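Local coordinates for protein yojF (PDB 1NJH), which is of unknown function, a Bacillus subtilis member of the DUF1806 family built as a small, mostly antiparallel beta protein, at residues 20-26 with 52-58; 93-97 with 109-114. All coordinates share one frame; numbering follows the deposited sequence.

Contact 1 (20-26 with 52-58)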
loop_
_atom_site.group_PDB
_atom_site.type_symbol
_atom_site.label_atom_id
_atom_site.label_comp_id
_atom_site.label_asym_id
_atom_site.label_seq_id
_atom_site.Cartn_x
_atom_site.Cartn_y
_atom_site.Cartn_z
ATOM N N ALA A 20 -6.392 -5.137 -17.044
ATOM C CA ALA A 20 -6.286 -6.501 -16.531
ATOM C C ALA A 20 -5.510 -7.423 -17.472
ATOM O O ALA A 20 -5.536 -7.245 -18.689
ATOM C CB ALA A 20 -7.682 -7.075 -16.285
ATOM N N ASP A 21 -4.800 -8.381 -16.883
ATOM C CA ASP A 21 -4.039 -9.408 -17.587
ATOM C C ASP A 21 -2.712 -9.059 -18.232
ATOM O O ASP A 21 -2.143 -9.860 -18.978
ATOM C CB ASP A 21 -4.958 -10.113 -18.591
ATOM C CG ASP A 21 -6.161 -10.738 -17.911
ATOM O OD1 ASP A 21 -5.955 -11.410 -16.883
ATOM O OD2 ASP A 21 -7.300 -10.553 -18.391
ATOM N N ARG A 22 -2.213 -7.867 -17.949
ATOM C CA ARG A 22 -0.912 -7.469 -18.460
ATOM C C ARG A 22 -0.233 -6.689 -17.345
ATOM O O ARG A 22 -0.903 -6.095 -16.495
ATOM C CB ARG A 22 -1.040 -6.615 -19.722
ATOM C CG ARG A 22 -1.654 -5.241 -19.542
ATOM C CD ARG A 22 -1.259 -4.367 -20.726
ATOM N NE ARG A 22 -1.970 -3.097 -20.755
ATOM C CZ ARG A 22 -3.286 -2.992 -20.906
ATOM N NH1 ARG A 22 -4.021 -4.088 -21.038
ATOM N NH2 ARG A 22 -3.863 -1.797 -20.923
ATOM N N PRO A 23 1.106 -6.692 -17.323
ATOM C CA PRO A 23 1.868 -5.981 -16.292
ATOM C C PRO A 23 1.580 -4.489 -16.265
ATOM O O PRO A 23 1.615 -3.830 -17.300
ATOM C CB PRO A 23 3.318 -6.269 -16.678
ATOM C CG PRO A 23 3.230 -7.609 -17.360
ATOM C CD PRO A 23 2.007 -7.437 -18.219
ATOM N N VAL A 24 1.280 -3.961 -15.082
ATOM C CA VAL A 24 1.032 -2.534 -14.936
ATOM C C VAL A 24 1.739 -2.044 -13.687
ATOM O O VAL A 24 2.203 -2.842 -12.875
ATOM C CB VAL A 24 -0.482 -2.202 -14.846
ATOM C CG1 VAL A 24 -1.148 -2.542 -16.172
ATOM C CG2 VAL A 24 -1.136 -2.954 -13.684
ATOM N N TYR A 25 1.868 -0.731 -13.570
ATOM C CA TYR A 25 2.508 -0.149 -12.406
ATOM C C TYR A 25 1.429 0.459 -11.532
ATOM O O TYR A 25 0.476 1.056 -12.031
ATOM C CB TYR A 25 3.495 0.938 -12.828
ATOM C CG TYR A 25 4.712 0.376 -13.517
ATOM C CD1 TYR A 25 4.707 0.132 -14.889
ATOM C CD2 TYR A 25 5.857 0.060 -12.791
ATOM C CE1 TYR A 25 5.816 -0.410 -15.523
ATOM C CE2 TYR A 25 6.972 -0.491 -13.416
ATOM C CZ TYR A 25 6.941 -0.719 -14.782
ATOM O OH TYR A 25 8.044 -1.245 -15.412
ATOM N N ILE A 26 1.593 0.332 -10.224
ATOM C CA ILE A 26 0.622 0.866 -9.301
ATOM C C ILE A 26 1.206 1.853 -8.279
ATOM O O ILE A 26 2.347 1.696 -7.809
ATOM C CB ILE A 26 -0.077 -0.317 -8.543
ATOM C CG1 ILE A 26 -0.939 -1.105 -9.545
ATOM C CG2 ILE A 26 -0.894 0.200 -7.352
ATOM C CD1 ILE A 26 -1.840 -2.117 -8.945
ATOM N N ASN A 52 5.126 2.427 -7.925
ATOM C CA ASN A 52 5.662 1.599 -8.988
ATOM C C ASN A 52 5.837 0.137 -8.651
ATOM O O ASN A 52 6.857 -0.468 -8.981
ATOM C CB ASN A 52 6.969 2.181 -9.538
ATOM C CG ASN A 52 6.724 3.444 -10.323
ATOM O OD1 ASN A 52 5.693 3.578 -10.986
ATOM N ND2 ASN A 52 7.660 4.385 -10.253
ATOM N N ALA A 53 4.838 -0.413 -7.967
ATOM C CA ALA A 53 4.825 -1.839 -7.671
ATOM C C ALA A 53 4.381 -2.360 -9.029
ATOM O O ALA A 53 3.485 -1.775 -9.651
ATOM C CB ALA A 53 3.764 -2.170 -6.613
ATOM N N LYS A 54 5.024 -3.414 -9.517
ATOM C CA LYS A 54 4.658 -3.972 -10.802
ATOM C C LYS A 54 3.829 -5.212 -10.517
ATOM O O LYS A 54 4.261 -6.106 -9.786
ATOM C CB LYS A 54 5.909 -4.338 -11.610
ATOM C CG LYS A 54 5.656 -4.486 -13.103
ATOM C CD LYS A 54 6.942 -4.826 -13.849
ATOM C CE LYS A 54 6.718 -4.874 -15.349
ATOM N NZ LYS A 54 6.252 -3.564 -15.873
ATOM N N VAL A 55 2.624 -5.241 -11.066
ATOM C CA VAL A 55 1.724 -6.368 -10.856
ATOM C C VAL A 55 0.895 -6.646 -12.103
ATOM O O VAL A 55 0.789 -5.812 -13.010
ATOM C CB VAL A 55 0.708 -6.090 -9.705
ATOM C CG1 VAL A 55 1.432 -5.612 -8.453
ATOM C CG2 VAL A 55 -0.313 -5.056 -10.154
ATOM N N THR A 56 0.292 -7.827 -12.120
ATOM C CA THR A 56 -0.595 -8.237 -13.190
ATOM C C THR A 56 -1.839 -8.728 -12.457
ATOM O O THR A 56 -1.748 -9.668 -11.677
ATOM C CB THR A 56 -0.007 -9.405 -14.001
ATOM O OG1 THR A 56 1.162 -8.958 -14.696
ATOM C CG2 THR A 56 -1.029 -9.909 -15.006
ATOM N N TYR A 57 -2.974 -8.067 -12.646
ATOM C CA TYR A 57 -4.193 -8.531 -11.978
ATOM C C TYR A 57 -5.140 -9.144 -12.997
ATOM O O TYR A 57 -5.220 -8.680 -14.140
ATOM C CB TYR A 57 -4.868 -7.380 -11.201
ATOM C CG TYR A 57 -5.304 -6.181 -12.010
ATOM C CD1 TYR A 57 -6.527 -6.169 -12.681
ATOM C CD2 TYR A 57 -4.538 -5.007 -12.016
ATOM C CE1 TYR A 57 -6.987 -5.016 -13.325
ATOM C CE2 TYR A 57 -4.990 -3.847 -12.656
ATOM C CZ TYR A 57 -6.211 -3.862 -13.302
ATOM O OH TYR A 57 -6.685 -2.729 -13.906
ATOM N N HIS A 58 -5.862 -10.190 -12.587
ATOM C CA HIS A 58 -6.784 -10.870 -13.505
ATOM C C HIS A 58 -8.270 -10.609 -13.272
ATOM O O HIS A 58 -9.100 -10.877 -14.147
ATOM C CB HIS A 58 -6.495 -12.378 -13.526
ATOM C CG HIS A 58 -6.171 -12.963 -12.185
ATOM N ND1 HIS A 58 -7.126 -13.518 -11.359
ATOM C CD2 HIS A 58 -4.992 -13.088 -11.528
ATOM C CE1 HIS A 58 -6.549 -13.961 -10.256
ATOM N NE2 HIS A 58 -5.254 -13.712 -10.333
HETATM O O HOH W 1 -2.832 -6.058 -14.686
#
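Val24 and Val55 face each other as an antiparallel hydrogen-bonded pair, Val24 N reaching Val55 O at 2.8 Å and Val55 N returning to Val24 O at 3.0 Å, while the axes of strands 24-26 and 53-55 run at 140°. Farther out, Asp21 N bonds Tyr57 O, and a water joins Arg22 O to Tyr57 N where the chains part too far for a direct bond. Apolar groups suit the face of Val24, Ile26 and Val55: the CD1 methyl of Ile26 meets CG2 of Val55 at 3.5 Å. In the loop beyond the strands, small Ala20 lies against CE1 of Tyr57, whose OH bonds Leu16 O. On the other face CG of Lys54 lies over the Tyr25 ring, toward its rim, and a bend at chi4 (61°) brings NZ down near CZ, 3.0 Å from Tyr25 OH. The hydroxyl makes a weak hydrogen bond to Glu76 of the second subunit. A leucine in place of Tyr25 would probably leave Lys54 CG without the ring face beneath it and Glu76 of that subunit without this partner. At the far end Asn52 and Ala53 both oppose Ile26; Asn52 is left-handed (phi 57°), which asparagine tolerates well, and this fits a G1 beta bulge.

Contact 2 (93-97 with 109-114)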
loop_
_atom_site.group_PDB
_atom_site.type_symbol
_atom_site.label_atom_id
_atom_site.label_comp_id
_atom_site.label_asym_id
_atom_site.label_seq_id
_atom_site.Cartn_x
_atom_site.Cartn_y
_atom_site.Cartn_z
ATOM N N ASN A 93 -3.151 7.985 -20.537
ATOM C CA ASN A 93 -4.032 6.845 -20.360
ATOM C C ASN A 93 -3.781 6.165 -19.014
ATOM O O ASN A 93 -3.756 4.937 -18.920
ATOM C CB ASN A 93 -3.832 5.840 -21.494
ATOM C CG ASN A 93 -4.882 4.753 -21.492
ATOM O OD1 ASN A 93 -6.076 5.030 -21.604
ATOM N ND2 ASN A 93 -4.444 3.507 -21.363
ATOM N N ARG A 94 -3.586 6.960 -17.973
ATOM C CA ARG A 94 -3.365 6.381 -16.654
ATOM C C ARG A 94 -4.623 6.610 -15.838
ATOM O O ARG A 94 -5.152 7.728 -15.795
ATOM C CB ARG A 94 -2.153 7.032 -15.972
ATOM C CG ARG A 94 -0.859 6.840 -16.733
ATOM C CD ARG A 94 0.314 7.486 -16.013
ATOM N NE ARG A 94 0.100 8.908 -15.758
ATOM C CZ ARG A 94 1.023 9.713 -15.241
ATOM N NH1 ARG A 94 2.220 9.230 -14.929
ATOM N NH2 ARG A 94 0.747 10.993 -15.021
ATOM N N LEU A 95 -5.122 5.545 -15.209
ATOM C CA LEU A 95 -6.312 5.654 -14.386
ATOM C C LEU A 95 -5.888 6.166 -13.013
ATOM O O LEU A 95 -5.147 5.501 -12.276
ATOM C CB LEU A 95 -7.022 4.290 -14.258
ATOM C CG LEU A 95 -8.195 4.181 -13.269
ATOM C CD1 LEU A 95 -9.346 5.089 -13.714
ATOM C CD2 LEU A 95 -8.685 2.726 -13.208
ATOM N N LEU A 96 -6.357 7.365 -12.697
ATOM C CA LEU A 96 -6.063 8.028 -11.432
ATOM C C LEU A 96 -7.305 8.102 -10.563
ATOM O O LEU A 96 -8.329 8.650 -10.974
ATOM C CB LEU A 96 -5.564 9.454 -11.688
ATOM C CG LEU A 96 -4.512 9.601 -12.782
ATOM C CD1 LEU A 96 -4.104 11.050 -12.869
ATOM C CD2 LEU A 96 -3.325 8.708 -12.499
HETATM N N MSE A 97 -7.233 7.556 -9.354
HETATM C CA MSE A 97 -8.385 7.608 -8.470
HETATM C C MSE A 97 -7.969 8.143 -7.108
HETATM O O MSE A 97 -6.825 7.971 -6.676
HETATM C CB MSE A 97 -8.995 6.213 -8.324
HETATM C CG MSE A 97 -9.521 5.668 -9.622
HETATM SE SE MSE A 97 -9.910 3.790 -9.455
HETATM C CE MSE A 97 -8.081 3.119 -9.509
ATOM N N SER A 109 -5.126 7.489 -2.489
ATOM C CA SER A 109 -4.870 7.574 -3.912
ATOM C C SER A 109 -4.490 6.206 -4.448
ATOM O O SER A 109 -3.677 5.512 -3.839
ATOM C CB SER A 109 -3.726 8.573 -4.170
ATOM O OG SER A 109 -3.288 8.521 -5.515
ATOM N N LEU A 110 -5.122 5.807 -5.555
ATOM C CA LEU A 110 -4.808 4.542 -6.230
ATOM C C LEU A 110 -4.702 4.923 -7.696
ATOM O O LEU A 110 -5.649 5.476 -8.273
ATOM C CB LEU A 110 -5.901 3.476 -6.035
ATOM C CG LEU A 110 -5.648 2.174 -6.827
ATOM C CD1 LEU A 110 -4.357 1.484 -6.377
ATOM C CD2 LEU A 110 -6.856 1.220 -6.657
ATOM N N GLN A 111 -3.537 4.667 -8.286
ATOM C CA GLN A 111 -3.283 5.000 -9.683
ATOM C C GLN A 111 -2.689 3.783 -10.408
ATOM O O GLN A 111 -1.860 3.064 -9.847
ATOM C CB GLN A 111 -2.306 6.178 -9.762
ATOM C CG GLN A 111 -2.633 7.363 -8.843
ATOM C CD GLN A 111 -1.709 8.545 -9.108
ATOM O OE1 GLN A 111 -0.564 8.358 -9.508
ATOM N NE2 GLN A 111 -2.200 9.753 -8.885
ATOM N N ILE A 112 -3.102 3.580 -11.658
ATOM C CA ILE A 112 -2.664 2.451 -12.474
ATOM C C ILE A 112 -2.154 2.970 -13.815
ATOM O O ILE A 112 -2.828 3.773 -14.454
ATOM C CB ILE A 112 -3.860 1.482 -12.717
ATOM C CG1 ILE A 112 -4.464 1.077 -11.367
ATOM C CG2 ILE A 112 -3.404 0.273 -13.526
ATOM C CD1 ILE A 112 -5.728 0.237 -11.431
ATOM N N SER A 113 -0.991 2.480 -14.237
ATOM C CA SER A 113 -0.371 2.902 -15.494
ATOM C C SER A 113 0.402 1.768 -16.152
ATOM O O SER A 113 0.902 0.873 -15.476
ATOM C CB SER A 113 0.580 4.072 -15.222
ATOM O OG SER A 113 1.204 4.537 -16.419
ATOM N N GLU A 114 0.503 1.808 -17.478
ATOM C CA GLU A 114 1.245 0.798 -18.205
ATOM C C GLU A 114 2.743 1.100 -18.093
ATOM O O GLU A 114 3.584 0.240 -18.340
ATOM C CB GLU A 114 0.817 0.787 -19.672
ATOM C CG GLU A 114 -0.682 0.640 -19.860
ATOM C CD GLU A 114 -1.104 0.731 -21.313
ATOM O OE1 GLU A 114 -0.745 -0.173 -22.094
ATOM O OE2 GLU A 114 -1.794 1.712 -21.672
HETATM O O HOH W 2 -1.189 3.922 -19.038
HETATM O O HOH W 3 3.178 6.525 -16.034
HETATM O O HOH W 4 -4.862 9.834 -7.433
#
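Leu95 and Ile112 pair through both of their backbone groups, as do Met97 and Leu110, giving a regular antiparallel ladder in which strands 95-97 and 109-113 run at 178°. Of its four bonds, Met97 N to Leu110 O is the shortest at 2.8 Å.

The apolar contacts lie on the face carrying Leu95, Met97, Leu110 and Ile112. Met97, a selenomethionine, has a long unbranched chain whose bend at chi3 (-76°) lays CE alongside Leu110, 3.6 Å from CD2, and within 4.2 Å of Ile112 CD1. Helix 9-18 covers this face, with Leu16 against Leu95 and Ile112. On the reverse face CD2 of Leu96 lies along the Gln111 side chain, nearest CD at 3.8 Å.

Polar contacts lie at the Asn93–Glu114 end and on the face of Leu96 and Gln111. Asn93 ND2 donates to Glu114 OE2 at 3.2 Å, meeting its anti side somewhat out of the carboxylate plane, with the amide and carboxylate planes 77° apart. Arg94 runs its methylenes past Ser113; one water links NH1 to Ser113 OG, which hydrogen-bonds Lys115 O, while NE makes a salt bridge to Asp90. Another water accepts a hydrogen bond from Gln111 NE2, donates one to Met97 O and also bonds Ser109 OG.

The chemistry thus gives the hairpin an apolar face beneath helix 9-18, and a reverse face and end where amide, carboxylate and guanidinium groups bond one another, other residues or water.

Contacts 1 and 2 belong to one antiparallel sheet, their centres about 11 Å apart, and meet where strand 24-32 lies beside strand 106-113. Tyr25 N of contact 1 lies 2.7 Å from Ser113 O of contact 2, a probable hydrogen bond that carries the ladder from one pair of strands to the next. Their apolar faces merge as well, since Ile112 touches both Val24 and Tyr57, and Leu110 touches Ile26. At the edge, Arg22 NE and Glu114 OE1 form a long, weak ion pair at 3.4 Å, so Glu114 serves Asn93 and Arg22 through different oxygens. Only contact 1 reaches the second subunit; with the function unknown, neither contact can be assigned to a site.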